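PDB 4PZC: 3-Hydroxyacyl-CoA dehydrogenase from Ralstonia eutropha H16, which catalyses the NAD-dependent interconversion of (S)-3-hydroxyacyl-CoA and 3-oxoacyl-CoA, with (S)-3-hydroxybutyryl-CoA among its substrates. Local coordinates for residues F141-R155 against G175-V189. Numbering follows the deposited sequence.
Sequences FFNPVPVMALVELIR and GKYPITVKNSPGFVV
I154 lays its CG1 branch over one face of the F187 ring, 4.1 Å from the centroid and 12° off the ring normal, which defines a CH-pi contact. CD1 rests over the same ring, while CG2, anti to the backbone N, touches both the F187 ring at CE1 and N183 CA. E152 meets F187 differently: its OE1 lies in the ring plane at the edge, 3.7 Å from F187 CD2. The carboxylate is gripped from both faces of its plane at OE2, by V189 N (2.8 Å, 168° at the hydrogen, on the syn side) and, through a longer and more bent bond, by V188 N. A water bridges E152 OE1 to G186 O, so both oxygens are engaged where the chain enters helix 189-205. Consistent with the His-Glu pair of this family, the amides of V188 and V189 hold the carboxylate beside H140, predicted to be important for catalysis.

At the other end K176 bends at chi2 (-58°), passes CB and CG against V151 CG2, and sends NZ into the 145-148 turn, where NZ bonds M148 O at 2.8 Å. Between these ends the strands run parallel, from Y177 N to A149 O through N183 N to R155 O; the bonds from I179 N and V181 N are weak. Beside them, L153 CD1 packs on P178 CB.

Strands 150-155 and 177-182, joined by helix 161-173, form a beta-alpha-beta unit at one border of the Rossmann-type sheet: L153 and T180 face that helix, strand 136-141 flanks 150-155 antiparallel, and E213 of the second subunit accepts a bond from T180 N.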
loop_
_atom_site.group_PDB
_atom_site.type_symbol
_atom_site.label_atom_id
_atom_site.label_comp_id
_atom_site.label_asym_id
_atom_site.label_seq_id
_atom_site.Cartn_x
_atom_site.Cartn_y
_atom_site.Cartn_z
ATOM N N PHE A 141 19.162 -0.016 -2.808
ATOM C CA PHE A 141 19.054 0.643 -1.507
ATOM C C PHE A 141 17.955 1.657 -1.532
ATOM O O PHE A 141 17.532 2.057 -2.615
ATOM C CB PHE A 141 20.334 1.365 -1.189
ATOM C CG PHE A 141 21.459 0.449 -0.828
ATOM C CD1 PHE A 141 21.617 0.027 0.480
ATOM C CD2 PHE A 141 22.361 0.014 -1.791
ATOM C CE1 PHE A 141 22.659 -0.810 0.830
ATOM C CE2 PHE A 141 23.406 -0.824 -1.446
ATOM C CZ PHE A 141 23.558 -1.233 -0.132
ATOM N N PHE A 142 17.501 2.095 -0.360
ATOM C CA PHE A 142 16.334 2.995 -0.308
ATOM C C PHE A 142 16.547 4.411 0.226
ATOM O O PHE A 142 17.243 4.634 1.201
ATOM C CB PHE A 142 15.154 2.315 0.357
ATOM C CG PHE A 142 14.460 1.348 -0.545
ATOM C CD1 PHE A 142 13.463 1.777 -1.379
ATOM C CD2 PHE A 142 14.837 0.020 -0.597
ATOM C CE1 PHE A 142 12.810 0.888 -2.217
ATOM C CE2 PHE A 142 14.202 -0.871 -1.444
ATOM C CZ PHE A 142 13.175 -0.439 -2.247
ATOM N N ASN A 143 15.788 5.307 -0.393
ATOM C CA ASN A 143 16.173 6.678 -0.731
ATOM C C ASN A 143 16.908 7.512 0.310
ATOM O O ASN A 143 17.770 8.326 -0.075
ATOM C CB ASN A 143 14.938 7.438 -1.243
ATOM C CG ASN A 143 14.348 6.810 -2.493
ATOM O OD1 ASN A 143 13.927 5.638 -2.490
ATOM N ND2 ASN A 143 14.312 7.586 -3.570
ATOM N N PRO A 144 16.524 7.376 1.604
ATOM C CA PRO A 144 17.368 7.773 2.761
ATOM C C PRO A 144 18.201 6.584 3.284
ATOM O O PRO A 144 17.789 5.869 4.197
ATOM C CB PRO A 144 16.346 8.271 3.799
ATOM C CG PRO A 144 15.000 8.208 3.135
ATOM C CD PRO A 144 15.114 7.233 2.002
ATOM N N VAL A 145 19.380 6.393 2.703
ATOM C CA VAL A 145 20.019 5.078 2.705
ATOM C C VAL A 145 20.550 4.606 4.041
ATOM O O VAL A 145 20.753 3.415 4.206
ATOM C CB VAL A 145 21.194 4.993 1.714
ATOM C CG1 VAL A 145 21.545 3.530 1.444
ATOM C CG2 VAL A 145 20.882 5.726 0.416
ATOM N N PRO A 146 20.839 5.532 4.975
ATOM C CA PRO A 146 21.267 5.063 6.305
ATOM C C PRO A 146 20.123 4.533 7.172
ATOM O O PRO A 146 20.240 3.454 7.744
ATOM C CB PRO A 146 21.908 6.307 6.934
ATOM C CG PRO A 146 22.291 7.168 5.778
ATOM C CD PRO A 146 21.229 6.938 4.746
ATOM N N VAL A 147 19.027 5.266 7.270
ATOM C CA VAL A 147 17.965 4.872 8.198
ATOM C C VAL A 147 17.111 3.734 7.637
ATOM O O VAL A 147 16.712 2.844 8.378
ATOM C CB VAL A 147 17.071 6.065 8.638
ATOM C CG1 VAL A 147 17.927 7.198 9.186
ATOM C CG2 VAL A 147 16.191 6.567 7.503
ATOM N N MET A 148 16.842 3.764 6.335
ATOM C CA MET A 148 16.086 2.692 5.668
ATOM C C MET A 148 16.781 1.349 5.839
ATOM O O MET A 148 17.909 1.168 5.403
ATOM C CB MET A 148 15.934 2.973 4.168
ATOM C CG MET A 148 15.174 4.243 3.858
ATOM S SD MET A 148 13.538 4.260 4.608
ATOM C CE MET A 148 12.573 3.542 3.274
ATOM N N ALA A 149 16.090 0.399 6.449
ATOM C CA ALA A 149 16.718 -0.843 6.844
ATOM C C ALA A 149 16.443 -1.963 5.857
ATOM O O ALA A 149 16.138 -3.078 6.278
ATOM C CB ALA A 149 16.256 -1.246 8.242
ATOM N N LEU A 150 16.577 -1.699 4.557
ATOM C CA LEU A 150 16.489 -2.792 3.580
ATOM C C LEU A 150 17.082 -2.536 2.204
ATOM O O LEU A 150 17.262 -1.387 1.754
ATOM C CB LEU A 150 15.046 -3.248 3.405
ATOM C CG LEU A 150 14.078 -2.415 2.541
ATOM C CD1 LEU A 150 14.413 -0.915 2.507
ATOM C CD2 LEU A 150 13.951 -3.029 1.145
ATOM N N VAL A 151 17.374 -3.647 1.547
ATOM C CA VAL A 151 17.928 -3.649 0.214
ATOM C C VAL A 151 17.331 -4.804 -0.573
ATOM O O VAL A 151 17.107 -5.913 -0.021
ATOM C CB VAL A 151 19.435 -3.889 0.239
ATOM C CG1 VAL A 151 20.053 -3.477 -1.089
ATOM C CG2 VAL A 151 20.062 -3.131 1.386
ATOM N N GLU A 152 17.095 -4.552 -1.856
ATOM C CA GLU A 152 16.720 -5.617 -2.725
ATOM C C GLU A 152 18.020 -6.146 -3.272
ATOM O O GLU A 152 18.845 -5.382 -3.750
ATOM C CB GLU A 152 15.786 -5.145 -3.838
ATOM C CG GLU A 152 14.523 -4.471 -3.321
ATOM C CD GLU A 152 13.506 -4.167 -4.412
ATOM O OE1 GLU A 152 13.745 -3.304 -5.296
ATOM O OE2 GLU A 152 12.429 -4.787 -4.361
ATOM N N LEU A 153 18.207 -7.458 -3.159
ATOM C CA LEU A 153 19.378 -8.136 -3.680
ATOM C C LEU A 153 18.886 -8.807 -4.906
ATOM O O LEU A 153 17.995 -9.633 -4.835
ATOM C CB LEU A 153 19.880 -9.183 -2.699
ATOM C CG LEU A 153 20.300 -8.665 -1.320
ATOM C CD1 LEU A 153 20.749 -9.835 -0.441
ATOM C CD2 LEU A 153 21.395 -7.603 -1.444
ATOM N N ILE A 154 19.431 -8.428 -6.046
ATOM C CA ILE A 154 18.854 -8.853 -7.287
ATOM C C ILE A 154 19.847 -9.685 -8.078
ATOM O O ILE A 154 20.918 -9.218 -8.490
ATOM C CB ILE A 154 18.378 -7.690 -8.123
ATOM C CG1 ILE A 154 17.537 -6.737 -7.272
ATOM C CG2 ILE A 154 17.587 -8.231 -9.300
ATOM C CD1 ILE A 154 18.157 -5.370 -7.018
ATOM N N ARG A 155 19.485 -10.939 -8.274
ATOM C CA ARG A 155 20.375 -11.846 -8.913
ATOM C C ARG A 155 20.129 -11.710 -10.364
ATOM O O ARG A 155 18.999 -11.845 -10.833
ATOM C CB ARG A 155 20.108 -13.266 -8.452
ATOM C CG ARG A 155 20.621 -13.478 -7.056
ATOM C CD ARG A 155 20.436 -14.894 -6.542
ATOM N NE ARG A 155 21.268 -15.885 -7.233
ATOM C CZ ARG A 155 21.727 -16.997 -6.665
ATOM N NH1 ARG A 155 21.481 -17.255 -5.376
ATOM N NH2 ARG A 155 22.462 -17.848 -7.373
ATOM N N GLY A 175 23.058 -3.866 8.848
ATOM C CA GLY A 175 21.786 -3.689 9.559
ATOM C C GLY A 175 20.575 -3.469 8.665
ATOM O O GLY A 175 19.524 -3.090 9.153
ATOM N N LYS A 176 20.722 -3.693 7.359
ATOM C CA LYS A 176 19.592 -3.679 6.428
ATOM C C LYS A 176 19.022 -5.089 6.316
ATOM O O LYS A 176 19.755 -6.071 6.439
ATOM C CB LYS A 176 20.013 -3.262 5.002
ATOM C CG LYS A 176 20.934 -2.067 4.848
ATOM C CD LYS A 176 20.315 -0.840 5.469
ATOM C CE LYS A 176 20.875 0.445 4.887
ATOM N NZ LYS A 176 20.686 1.565 5.854
ATOM N N TYR A 177 17.728 -5.191 6.026
ATOM C CA TYR A 177 17.168 -6.474 5.624
ATOM C C TYR A 177 17.349 -6.742 4.123
ATOM O O TYR A 177 16.869 -5.983 3.287
ATOM C CB TYR A 177 15.699 -6.627 6.035
ATOM C CG TYR A 177 15.542 -7.905 6.806
ATOM C CD1 TYR A 177 15.777 -9.132 6.189
ATOM C CD2 TYR A 177 15.255 -7.894 8.171
ATOM C CE1 TYR A 177 15.693 -10.317 6.897
ATOM C CE2 TYR A 177 15.159 -9.077 8.888
ATOM C CZ TYR A 177 15.379 -10.285 8.245
ATOM O OH TYR A 177 15.289 -11.465 8.946
ATOM N N PRO A 178 18.054 -7.826 3.782
ATOM C CA PRO A 178 18.170 -8.244 2.399
ATOM C C PRO A 178 16.866 -8.771 1.870
ATOM O O PRO A 178 16.110 -9.376 2.615
ATOM C CB PRO A 178 19.130 -9.426 2.483
ATOM C CG PRO A 178 18.852 -10.002 3.824
ATOM C CD PRO A 178 18.740 -8.775 4.673
ATOM N N ILE A 179 16.630 -8.563 0.589
ATOM C CA ILE A 179 15.481 -9.127 -0.084
ATOM C C ILE A 179 15.963 -9.701 -1.401
ATOM O O ILE A 179 16.319 -8.952 -2.312
ATOM C CB ILE A 179 14.436 -8.040 -0.368
ATOM C CG1 ILE A 179 13.879 -7.473 0.939
ATOM C CG2 ILE A 179 13.315 -8.572 -1.248
ATOM C CD1 ILE A 179 13.154 -8.497 1.782
ATOM N N THR A 180 15.995 -11.024 -1.505
ATOM C CA THR A 180 16.506 -11.671 -2.706
ATOM C C THR A 180 15.415 -11.792 -3.764
ATOM O O THR A 180 14.252 -12.103 -3.473
ATOM C CB THR A 180 17.171 -13.003 -2.364
ATOM O OG1 THR A 180 18.308 -12.717 -1.545
ATOM C CG2 THR A 180 17.643 -13.732 -3.600
ATOM N N VAL A 181 15.807 -11.497 -4.998
ATOM C CA VAL A 181 14.867 -11.254 -6.070
ATOM C C VAL A 181 15.525 -11.707 -7.341
ATOM O O VAL A 181 16.631 -11.278 -7.628
ATOM C CB VAL A 181 14.599 -9.748 -6.215
ATOM C CG1 VAL A 181 13.722 -9.444 -7.418
ATOM C CG2 VAL A 181 13.965 -9.201 -4.953
ATOM N N LYS A 182 14.865 -12.580 -8.096
ATOM C CA LYS A 182 15.345 -12.861 -9.425
ATOM C C LYS A 182 15.128 -11.592 -10.234
ATOM O O LYS A 182 14.054 -11.057 -10.243
ATOM C CB LYS A 182 14.585 -14.007 -10.079
ATOM C CG LYS A 182 14.711 -15.339 -9.380
ATOM C CD LYS A 182 14.240 -16.431 -10.336
ATOM C CE LYS A 182 14.344 -17.830 -9.727
ATOM N NZ LYS A 182 13.199 -18.214 -8.839
ATOM N N ASN A 183 16.157 -11.128 -10.915
ATOM C CA ASN A 183 16.027 -10.037 -11.851
ATOM C C ASN A 183 14.748 -10.099 -12.698
ATOM O O ASN A 183 14.492 -11.104 -13.400
ATOM C CB ASN A 183 17.231 -10.003 -12.783
ATOM C CG ASN A 183 17.277 -8.744 -13.597
ATOM O OD1 ASN A 183 17.267 -7.637 -13.043
ATOM N ND2 ASN A 183 17.297 -8.892 -14.930
ATOM N N SER A 184 13.980 -8.999 -12.624
ATOM C CA SER A 184 12.690 -8.840 -13.299
ATOM C C SER A 184 12.267 -7.368 -13.201
ATOM O O SER A 184 12.573 -6.674 -12.214
ATOM C CB SER A 184 11.617 -9.726 -12.648
ATOM O OG SER A 184 10.286 -9.458 -13.092
ATOM N N PRO A 185 11.537 -6.882 -14.212
ATOM C CA PRO A 185 11.190 -5.496 -14.177
ATOM C C PRO A 185 10.585 -5.069 -12.811
ATOM O O PRO A 185 9.712 -5.764 -12.283
ATOM C CB PRO A 185 10.188 -5.406 -15.314
ATOM C CG PRO A 185 10.675 -6.421 -16.284
ATOM C CD PRO A 185 10.951 -7.551 -15.384
ATOM N N GLY A 186 11.090 -3.962 -12.237
ATOM C CA GLY A 186 10.658 -3.488 -10.924
ATOM C C GLY A 186 10.946 -4.411 -9.737
ATOM O O GLY A 186 10.563 -4.140 -8.601
ATOM N N PHE A 187 11.622 -5.511 -9.971
ATOM C CA PHE A 187 12.003 -6.354 -8.857
ATOM C C PHE A 187 10.774 -6.605 -7.994
ATOM O O PHE A 187 9.755 -7.036 -8.512
ATOM C CB PHE A 187 13.177 -5.717 -8.109
ATOM C CG PHE A 187 14.247 -5.203 -9.038
ATOM C CD1 PHE A 187 14.584 -5.918 -10.189
ATOM C CD2 PHE A 187 14.889 -3.988 -8.791
ATOM C CE1 PHE A 187 15.534 -5.436 -11.067
ATOM C CE2 PHE A 187 15.842 -3.500 -9.671
ATOM C CZ PHE A 187 16.164 -4.220 -10.807
ATOM N N VAL A 188 10.844 -6.347 -6.704
ATOM C CA VAL A 188 9.726 -6.641 -5.854
ATOM C C VAL A 188 9.026 -5.355 -5.464
ATOM O O VAL A 188 7.826 -5.203 -5.726
ATOM C CB VAL A 188 10.168 -7.468 -4.619
ATOM C CG1 VAL A 188 9.244 -7.264 -3.431
ATOM C CG2 VAL A 188 10.212 -8.955 -4.963
ATOM N N VAL A 189 9.745 -4.420 -4.843
ATOM C CA VAL A 189 9.060 -3.279 -4.246
ATOM C C VAL A 189 8.318 -2.459 -5.251
ATOM O O VAL A 189 7.107 -2.300 -5.126
ATOM C CB VAL A 189 9.960 -2.401 -3.388
ATOM C CG1 VAL A 189 9.416 -0.983 -3.300
ATOM C CG2 VAL A 189 10.029 -3.005 -1.995
HETATM O O HOH W 1 11.665 -2.478 -7.001
#